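Local structure of apical membrane antigen 1, soluble form (Toxoplasma gondii, 2X2Z) at residues N23-H28 / G302-N307; T17-F22 / Q326-L331. The protein acts as an essential microneme protein in host cell invasion, as the parasite-surface component of the moving junction formed with the RON2, RON4, RON5 and RON8 proteins. All coordinates share one frame; numbering follows the deposited sequence.

Interaction 1 (N23-H28 / G302-N307); sequences NLTHHH and GGVGRN. With NAG (2-acetamido-2-deoxy-beta-D-glucopyranose), chain E.
The carbonyl oxygen of G303 accepts from water 1 at 3.0 Å and, more weakly, from N307 ND2 at 2.8 Å, and the same water reaches T25 OG1 across the contact at 2.9 Å. This water bridge joins a turn of region DI, opened by an Asx motif at the glycosylated N23, to a loop of region DII; no direct hydrogen bond links the two segments. N307 owes its stronger polar tie to A272, whose backbone N binds its OD1. The chains come close because G303, with a positive phi of 93°, has no side chain facing L24 and T25. With OG1 beside the backbone N (chi1 -58°), the CG2 methyl of T25 lies anti to that nitrogen and rests against V304 CG2 at 3.9 Å while OG1 remains turned to the water. Farther along the contact, the buried L24 sends CD1 to N307 CB at 3.8 Å, the two side chains crossing at a slant. In the Asx motif, N23 OD1 accepts from the backbone N of H26 at 3.0 Å, the donor standing 64° out of the carbonyl plane, and only weakly from T25 N. These bonds would help to hold the amide's rotation, with sugar C1 on ND2, cis to OD1 and 2.7 Å from it. The glycan runs back past H26, whose CB lies 3.3 Å from O5 of the sugar ring.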
loop_
_atom_site.group_PDB
_atom_site.type_symbol
_atom_site.label_atom_id
_atom_site.label_comp_id
_atom_site.label_asym_id
_atom_site.label_seq_id
_atom_site.Cartn_x
_atom_site.Cartn_y
_atom_site.Cartn_z
ATOM N N ASN A 23 -3.768 -9.943 -5.441
ATOM C CA ASN A 23 -2.894 -9.704 -6.566
ATOM C C ASN A 23 -2.694 -8.215 -6.894
ATOM O O ASN A 23 -3.478 -7.596 -7.655
ATOM C CB ASN A 23 -3.351 -10.514 -7.782
ATOM C CG ASN A 23 -2.378 -10.444 -8.911
ATOM O OD1 ASN A 23 -1.507 -9.550 -8.982
ATOM N ND2 ASN A 23 -2.484 -11.379 -9.782
ATOM N N LEU A 24 -1.594 -7.653 -6.413
ATOM C CA LEU A 24 -1.395 -6.175 -6.480
ATOM C C LEU A 24 -0.951 -5.813 -7.872
ATOM O O LEU A 24 -1.095 -4.698 -8.265
ATOM C CB LEU A 24 -0.347 -5.652 -5.456
ATOM C CG LEU A 24 -0.877 -5.742 -4.053
ATOM C CD1 LEU A 24 0.149 -5.774 -2.894
ATOM C CD2 LEU A 24 -1.988 -4.591 -3.819
ATOM N N THR A 25 -0.387 -6.765 -8.604
ATOM C CA THR A 25 0.021 -6.493 -9.962
ATOM C C THR A 25 -1.259 -6.347 -10.806
ATOM O O THR A 25 -1.312 -5.559 -11.729
ATOM C CB THR A 25 0.855 -7.666 -10.487
ATOM O OG1 THR A 25 1.992 -7.859 -9.615
ATOM C CG2 THR A 25 1.353 -7.375 -11.881
ATOM N N HIS A 26 -2.295 -7.065 -10.442
ATOM C CA HIS A 26 -3.530 -7.042 -11.232
ATOM C C HIS A 26 -4.396 -5.800 -11.012
ATOM O O HIS A 26 -4.788 -5.133 -11.990
ATOM C CB HIS A 26 -4.339 -8.305 -10.938
ATOM C CG HIS A 26 -5.431 -8.533 -11.913
ATOM N ND1 HIS A 26 -5.185 -8.854 -13.229
ATOM C CD2 HIS A 26 -6.774 -8.405 -11.791
ATOM C CE1 HIS A 26 -6.340 -8.937 -13.873
ATOM N NE2 HIS A 26 -7.320 -8.674 -13.019
ATOM N N HIS A 27 -4.697 -5.479 -9.742
ATOM C CA HIS A 27 -5.616 -4.379 -9.410
ATOM C C HIS A 27 -4.937 -3.032 -9.161
ATOM O O HIS A 27 -5.301 -2.015 -9.768
ATOM C CB HIS A 27 -6.481 -4.750 -8.217
ATOM C CG HIS A 27 -7.186 -6.065 -8.364
ATOM N ND1 HIS A 27 -8.204 -6.268 -9.283
ATOM C CD2 HIS A 27 -7.043 -7.236 -7.692
ATOM C CE1 HIS A 27 -8.659 -7.503 -9.162
ATOM N NE2 HIS A 27 -7.963 -8.113 -8.218
ATOM N N HIS A 28 -3.877 -3.047 -8.344
ATOM C CA HIS A 28 -3.175 -1.801 -7.998
ATOM C C HIS A 28 -2.373 -1.274 -9.165
ATOM O O HIS A 28 -2.393 -0.065 -9.433
ATOM C CB HIS A 28 -2.235 -2.025 -6.772
ATOM C CG HIS A 28 -1.546 -0.796 -6.330
ATOM N ND1 HIS A 28 -2.224 0.318 -5.875
ATOM C CD2 HIS A 28 -0.227 -0.477 -6.313
ATOM C CE1 HIS A 28 -1.351 1.264 -5.562
ATOM N NE2 HIS A 28 -0.133 0.803 -5.819
ATOM N N GLY A 302 4.767 -1.467 -12.048
ATOM C CA GLY A 302 3.417 -2.044 -12.413
ATOM C C GLY A 302 2.878 -2.846 -11.229
ATOM O O GLY A 302 1.967 -3.717 -11.355
ATOM N N GLY A 303 3.501 -2.621 -10.055
ATOM C CA GLY A 303 3.049 -3.279 -8.849
ATOM C C GLY A 303 3.720 -4.578 -8.512
ATOM O O GLY A 303 3.374 -5.220 -7.533
ATOM N N VAL A 304 4.683 -4.981 -9.330
ATOM C CA VAL A 304 5.420 -6.200 -9.138
ATOM C C VAL A 304 6.518 -5.944 -8.065
ATOM O O VAL A 304 7.251 -4.988 -8.152
ATOM C CB VAL A 304 6.179 -6.640 -10.487
ATOM C CG1 VAL A 304 7.186 -7.815 -10.254
ATOM C CG2 VAL A 304 5.192 -7.005 -11.629
ATOM N N GLY A 305 6.608 -6.802 -7.076
ATOM C CA GLY A 305 7.620 -6.618 -6.027
ATOM C C GLY A 305 7.341 -7.496 -4.825
ATOM O O GLY A 305 6.308 -8.201 -4.780
ATOM N N ARG A 306 8.302 -7.499 -3.890
ATOM C CA ARG A 306 8.221 -8.274 -2.664
ATOM C C ARG A 306 7.241 -7.559 -1.762
ATOM O O ARG A 306 7.631 -6.839 -0.835
ATOM C CB ARG A 306 9.610 -8.358 -2.002
ATOM C CG ARG A 306 9.688 -9.234 -0.801
ATOM C CD ARG A 306 11.134 -9.410 -0.344
ATOM N NE ARG A 306 11.971 -9.821 -1.447
ATOM C CZ ARG A 306 12.143 -11.084 -1.824
ATOM N NH1 ARG A 306 11.536 -12.062 -1.164
ATOM N NH2 ARG A 306 12.918 -11.366 -2.870
ATOM N N ASN A 307 5.953 -7.746 -2.064
ATOM C CA ASN A 307 4.865 -7.024 -1.403
ATOM C C ASN A 307 4.155 -7.840 -0.345
ATOM O O ASN A 307 3.196 -7.321 0.289
ATOM C CB ASN A 307 3.813 -6.564 -2.498
ATOM C CG ASN A 307 4.448 -5.703 -3.612
ATOM O OD1 ASN A 307 5.428 -4.974 -3.360
ATOM N ND2 ASN A 307 3.966 -5.823 -4.834
HETATM C C1 NAG E . -1.672 -11.449 -10.950
HETATM C C2 NAG E . -1.644 -12.861 -11.545
HETATM C C3 NAG E . -0.688 -12.862 -12.718
HETATM C C4 NAG E . -1.028 -11.730 -13.724
HETATM C C5 NAG E . -1.219 -10.373 -13.017
HETATM C C6 NAG E . -1.758 -9.365 -14.039
HETATM C C7 NAG E . -1.736 -14.931 -10.114
HETATM C C8 NAG E . -3.214 -15.100 -10.329
HETATM N N2 NAG E . -1.128 -13.889 -10.676
HETATM O O3 NAG E . -0.754 -14.155 -13.280
HETATM O O4 NAG E . -0.112 -11.557 -14.814
HETATM O O5 NAG E . -2.104 -10.496 -11.894
HETATM O O6 NAG E . -3.138 -9.583 -14.338
HETATM O O7 NAG E . -1.102 -15.754 -9.399
HETATM O O HOH W 1 2.708 -8.065 -6.800
#

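Interaction 2 (T17-F22 / Q326-L331); sequences TFMERF and QVPDCL. With NAG (2-acetamido-2-deoxy-beta-D-glucopyranose), chain E.
M19 and P328 meet through the methionine methyl, whose CE rests 3.7 Å from P328 CB and also approaches the backbone N of C330. Its chain is bent at both chi2 (-56°) and chi3 (-58°), folding the methyl back toward the backbone of 328-330 while SD runs alongside L331, 3.8 Å from CG, the two side chains pointing opposite ways. Flanking this centre, F22 puts its CB on P328 CG at 3.7 Å, and F18 crosses L331 nearly at a right angle, with CE2 4.0 Å from CD1. The one polar link is water 2, which donates to P328 O at 2.7 Å and to M19 O at a doubtfully short 2.5 Å; M19 O also accepts from F22 N. In the next shell, R21 CG lies over the centre of the F22 ring and F18 CE2 sits in plane at its edge, while F233 makes an edge-to-face contact with F22. F9 of helix 8-11 touches M19, C330 and L331 as well. On the strand side, C330 is disulfide-bonded to C241, and D329 OD1 accepts from W236 N. The end of DI helix 13-20 and the residues just after it thereby pack against the start of edge strand 330-334 of a three-stranded antiparallel DII sheet and the loop before it, where D329 and C330 together face G234 as a classic beta bulge.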
loop_
_atom_site.group_PDB
_atom_site.type_symbol
_atom_site.label_atom_id
_atom_site.label_comp_id
_atom_site.label_asym_id
_atom_site.label_seq_id
_atom_site.Cartn_x
_atom_site.Cartn_y
_atom_site.Cartn_z
ATOM N N THR A 17 -11.951 -15.997 -6.341
ATOM C CA THR A 17 -12.165 -14.583 -6.376
ATOM C C THR A 17 -11.690 -13.883 -5.068
ATOM O O THR A 17 -11.217 -12.736 -5.119
ATOM C CB THR A 17 -13.580 -14.117 -6.962
ATOM O OG1 THR A 17 -14.303 -13.303 -6.064
ATOM C CG2 THR A 17 -14.365 -15.186 -7.514
ATOM N N PHE A 18 -11.737 -14.593 -3.938
ATOM C CA PHE A 18 -11.155 -14.080 -2.704
ATOM C C PHE A 18 -9.655 -13.828 -2.889
ATOM O O PHE A 18 -9.164 -12.771 -2.535
ATOM C CB PHE A 18 -11.362 -15.132 -1.562
ATOM C CG PHE A 18 -10.780 -14.732 -0.250
ATOM C CD1 PHE A 18 -11.441 -13.799 0.559
ATOM C CD2 PHE A 18 -9.542 -15.248 0.176
ATOM C CE1 PHE A 18 -10.876 -13.400 1.814
ATOM C CE2 PHE A 18 -8.980 -14.851 1.403
ATOM C CZ PHE A 18 -9.657 -13.929 2.216
ATOM N N MET A 19 -8.928 -14.817 -3.436
ATOM C CA MET A 19 -7.434 -14.788 -3.554
ATOM C C MET A 19 -6.958 -13.678 -4.517
ATOM O O MET A 19 -5.842 -13.075 -4.363
ATOM C CB MET A 19 -6.874 -16.152 -4.029
ATOM C CG MET A 19 -7.027 -17.335 -3.025
ATOM S SD MET A 19 -6.241 -16.853 -1.463
ATOM C CE MET A 19 -4.523 -16.507 -2.020
ATOM N N GLU A 20 -7.822 -13.390 -5.501
ATOM C CA GLU A 20 -7.585 -12.272 -6.460
ATOM C C GLU A 20 -7.412 -10.907 -5.814
ATOM O O GLU A 20 -6.699 -10.062 -6.346
ATOM C CB GLU A 20 -8.705 -12.215 -7.574
ATOM C CG GLU A 20 -8.384 -13.202 -8.681
ATOM C CD GLU A 20 -9.522 -13.516 -9.673
ATOM O OE1 GLU A 20 -10.734 -13.191 -9.460
ATOM O OE2 GLU A 20 -9.152 -14.137 -10.683
ATOM N N ARG A 21 -8.044 -10.678 -4.666
ATOM C CA ARG A 21 -7.876 -9.388 -4.030
ATOM C C ARG A 21 -6.409 -9.175 -3.657
ATOM O O ARG A 21 -5.990 -8.044 -3.567
ATOM C CB ARG A 21 -8.838 -9.169 -2.827
ATOM C CG ARG A 21 -8.389 -9.750 -1.490
ATOM C CD ARG A 21 -9.588 -10.451 -0.703
ATOM N NE ARG A 21 -10.868 -9.756 -0.827
ATOM C CZ ARG A 21 -11.456 -9.096 0.170
ATOM N NH1 ARG A 21 -10.869 -9.070 1.388
ATOM N NH2 ARG A 21 -12.617 -8.449 -0.046
ATOM N N PHE A 22 -5.632 -10.249 -3.496
ATOM C CA PHE A 22 -4.215 -10.110 -3.089
ATOM C C PHE A 22 -3.264 -9.888 -4.215
ATOM O O PHE A 22 -2.076 -9.666 -3.979
ATOM C CB PHE A 22 -3.726 -11.313 -2.277
ATOM C CG PHE A 22 -4.555 -11.548 -1.064
ATOM C CD1 PHE A 22 -4.380 -10.743 0.077
ATOM C CD2 PHE A 22 -5.552 -12.529 -1.087
ATOM C CE1 PHE A 22 -5.192 -10.938 1.198
ATOM C CE2 PHE A 22 -6.353 -12.767 0.042
ATOM C CZ PHE A 22 -6.179 -11.924 1.191
ATOM N N GLN A 326 6.135 -13.480 -4.573
ATOM C CA GLN A 326 5.203 -14.374 -5.282
ATOM C C GLN A 326 3.718 -14.105 -4.944
ATOM O O GLN A 326 3.257 -14.350 -3.779
ATOM C CB GLN A 326 5.561 -15.801 -4.934
ATOM C CG GLN A 326 7.027 -16.172 -5.359
ATOM C CD GLN A 326 7.188 -16.219 -6.892
ATOM O OE1 GLN A 326 7.795 -15.319 -7.498
ATOM N NE2 GLN A 326 6.571 -17.209 -7.517
ATOM N N VAL A 327 2.953 -13.644 -5.922
ATOM C CA VAL A 327 1.509 -13.446 -5.706
ATOM C C VAL A 327 0.891 -14.756 -5.152
ATOM O O VAL A 327 1.077 -15.796 -5.717
ATOM C CB VAL A 327 0.818 -12.954 -6.978
ATOM C CG1 VAL A 327 -0.789 -12.987 -6.846
ATOM C CG2 VAL A 327 1.352 -11.542 -7.357
ATOM N N PRO A 328 0.166 -14.702 -4.016
ATOM C CA PRO A 328 -0.383 -15.930 -3.466
ATOM C C PRO A 328 -1.545 -16.477 -4.317
ATOM O O PRO A 328 -2.333 -15.664 -4.831
ATOM C CB PRO A 328 -0.947 -15.505 -2.127
ATOM C CG PRO A 328 -1.309 -14.072 -2.334
ATOM C CD PRO A 328 -0.240 -13.507 -3.249
ATOM N N ASP A 329 -1.603 -17.808 -4.483
ATOM C CA ASP A 329 -2.747 -18.469 -5.158
ATOM C C ASP A 329 -3.297 -19.561 -4.218
ATOM O O ASP A 329 -4.233 -20.313 -4.559
ATOM C CB ASP A 329 -2.391 -18.938 -6.601
ATOM C CG ASP A 329 -1.475 -20.156 -6.628
ATOM O OD1 ASP A 329 -1.070 -20.735 -5.568
ATOM O OD2 ASP A 329 -1.161 -20.547 -7.756
ATOM N N CYS A 330 -2.787 -19.555 -2.988
ATOM C CA CYS A 330 -3.348 -20.418 -1.934
ATOM C C CYS A 330 -2.939 -19.928 -0.558
ATOM O O CYS A 330 -2.161 -18.971 -0.427
ATOM C CB CYS A 330 -2.977 -21.925 -2.120
ATOM S SG CYS A 330 -1.222 -22.311 -1.928
ATOM N N LEU A 331 -3.559 -20.535 0.453
ATOM C CA LEU A 331 -3.323 -20.208 1.857
ATOM C C LEU A 331 -3.120 -21.515 2.584
ATOM O O LEU A 331 -3.716 -22.562 2.241
ATOM C CB LEU A 331 -4.541 -19.485 2.523
ATOM C CG LEU A 331 -5.007 -18.212 1.861
ATOM C CD1 LEU A 331 -6.397 -17.779 2.393
ATOM C CD2 LEU A 331 -4.038 -17.047 1.874
HETATM C C1 NAG E . -1.672 -11.449 -10.950
HETATM C C2 NAG E . -1.644 -12.861 -11.545
HETATM C C3 NAG E . -0.688 -12.862 -12.718
HETATM C C4 NAG E . -1.028 -11.730 -13.724
HETATM C C5 NAG E . -1.219 -10.373 -13.017
HETATM C C6 NAG E . -1.758 -9.365 -14.039
HETATM C C7 NAG E . -1.736 -14.931 -10.114
HETATM C C8 NAG E . -3.214 -15.100 -10.329
HETATM N N2 NAG E . -1.128 -13.889 -10.676
HETATM O O3 NAG E . -0.754 -14.155 -13.280
HETATM O O4 NAG E . -0.112 -11.557 -14.814
HETATM O O5 NAG E . -2.104 -10.496 -11.894
HETATM O O6 NAG E . -3.138 -9.583 -14.338
HETATM O O7 NAG E . -1.102 -15.754 -9.399
HETATM O O HOH W 2 -3.881 -13.664 -5.783
#

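From the N terminus, helix 13-20 leads through 17-22 straight into the turn 23-28, and both belong to region DI. The chain then traverses the rest of DI and enters DII before 302-307 returns to 23-28, closing the loop of interaction 1. Strands 308-313 and 319-324 follow, and 326-331 then meets 17-22, so interaction 2 closes a longer loop with interaction 1 nested inside it. Together they hold a continuous N-terminal piece of DI against two separate parts of DII, their centres about 11 Å apart. They also touch directly, with N23 CG 3.6 Å from V327 CG1, and the N23-linked sugar borders both.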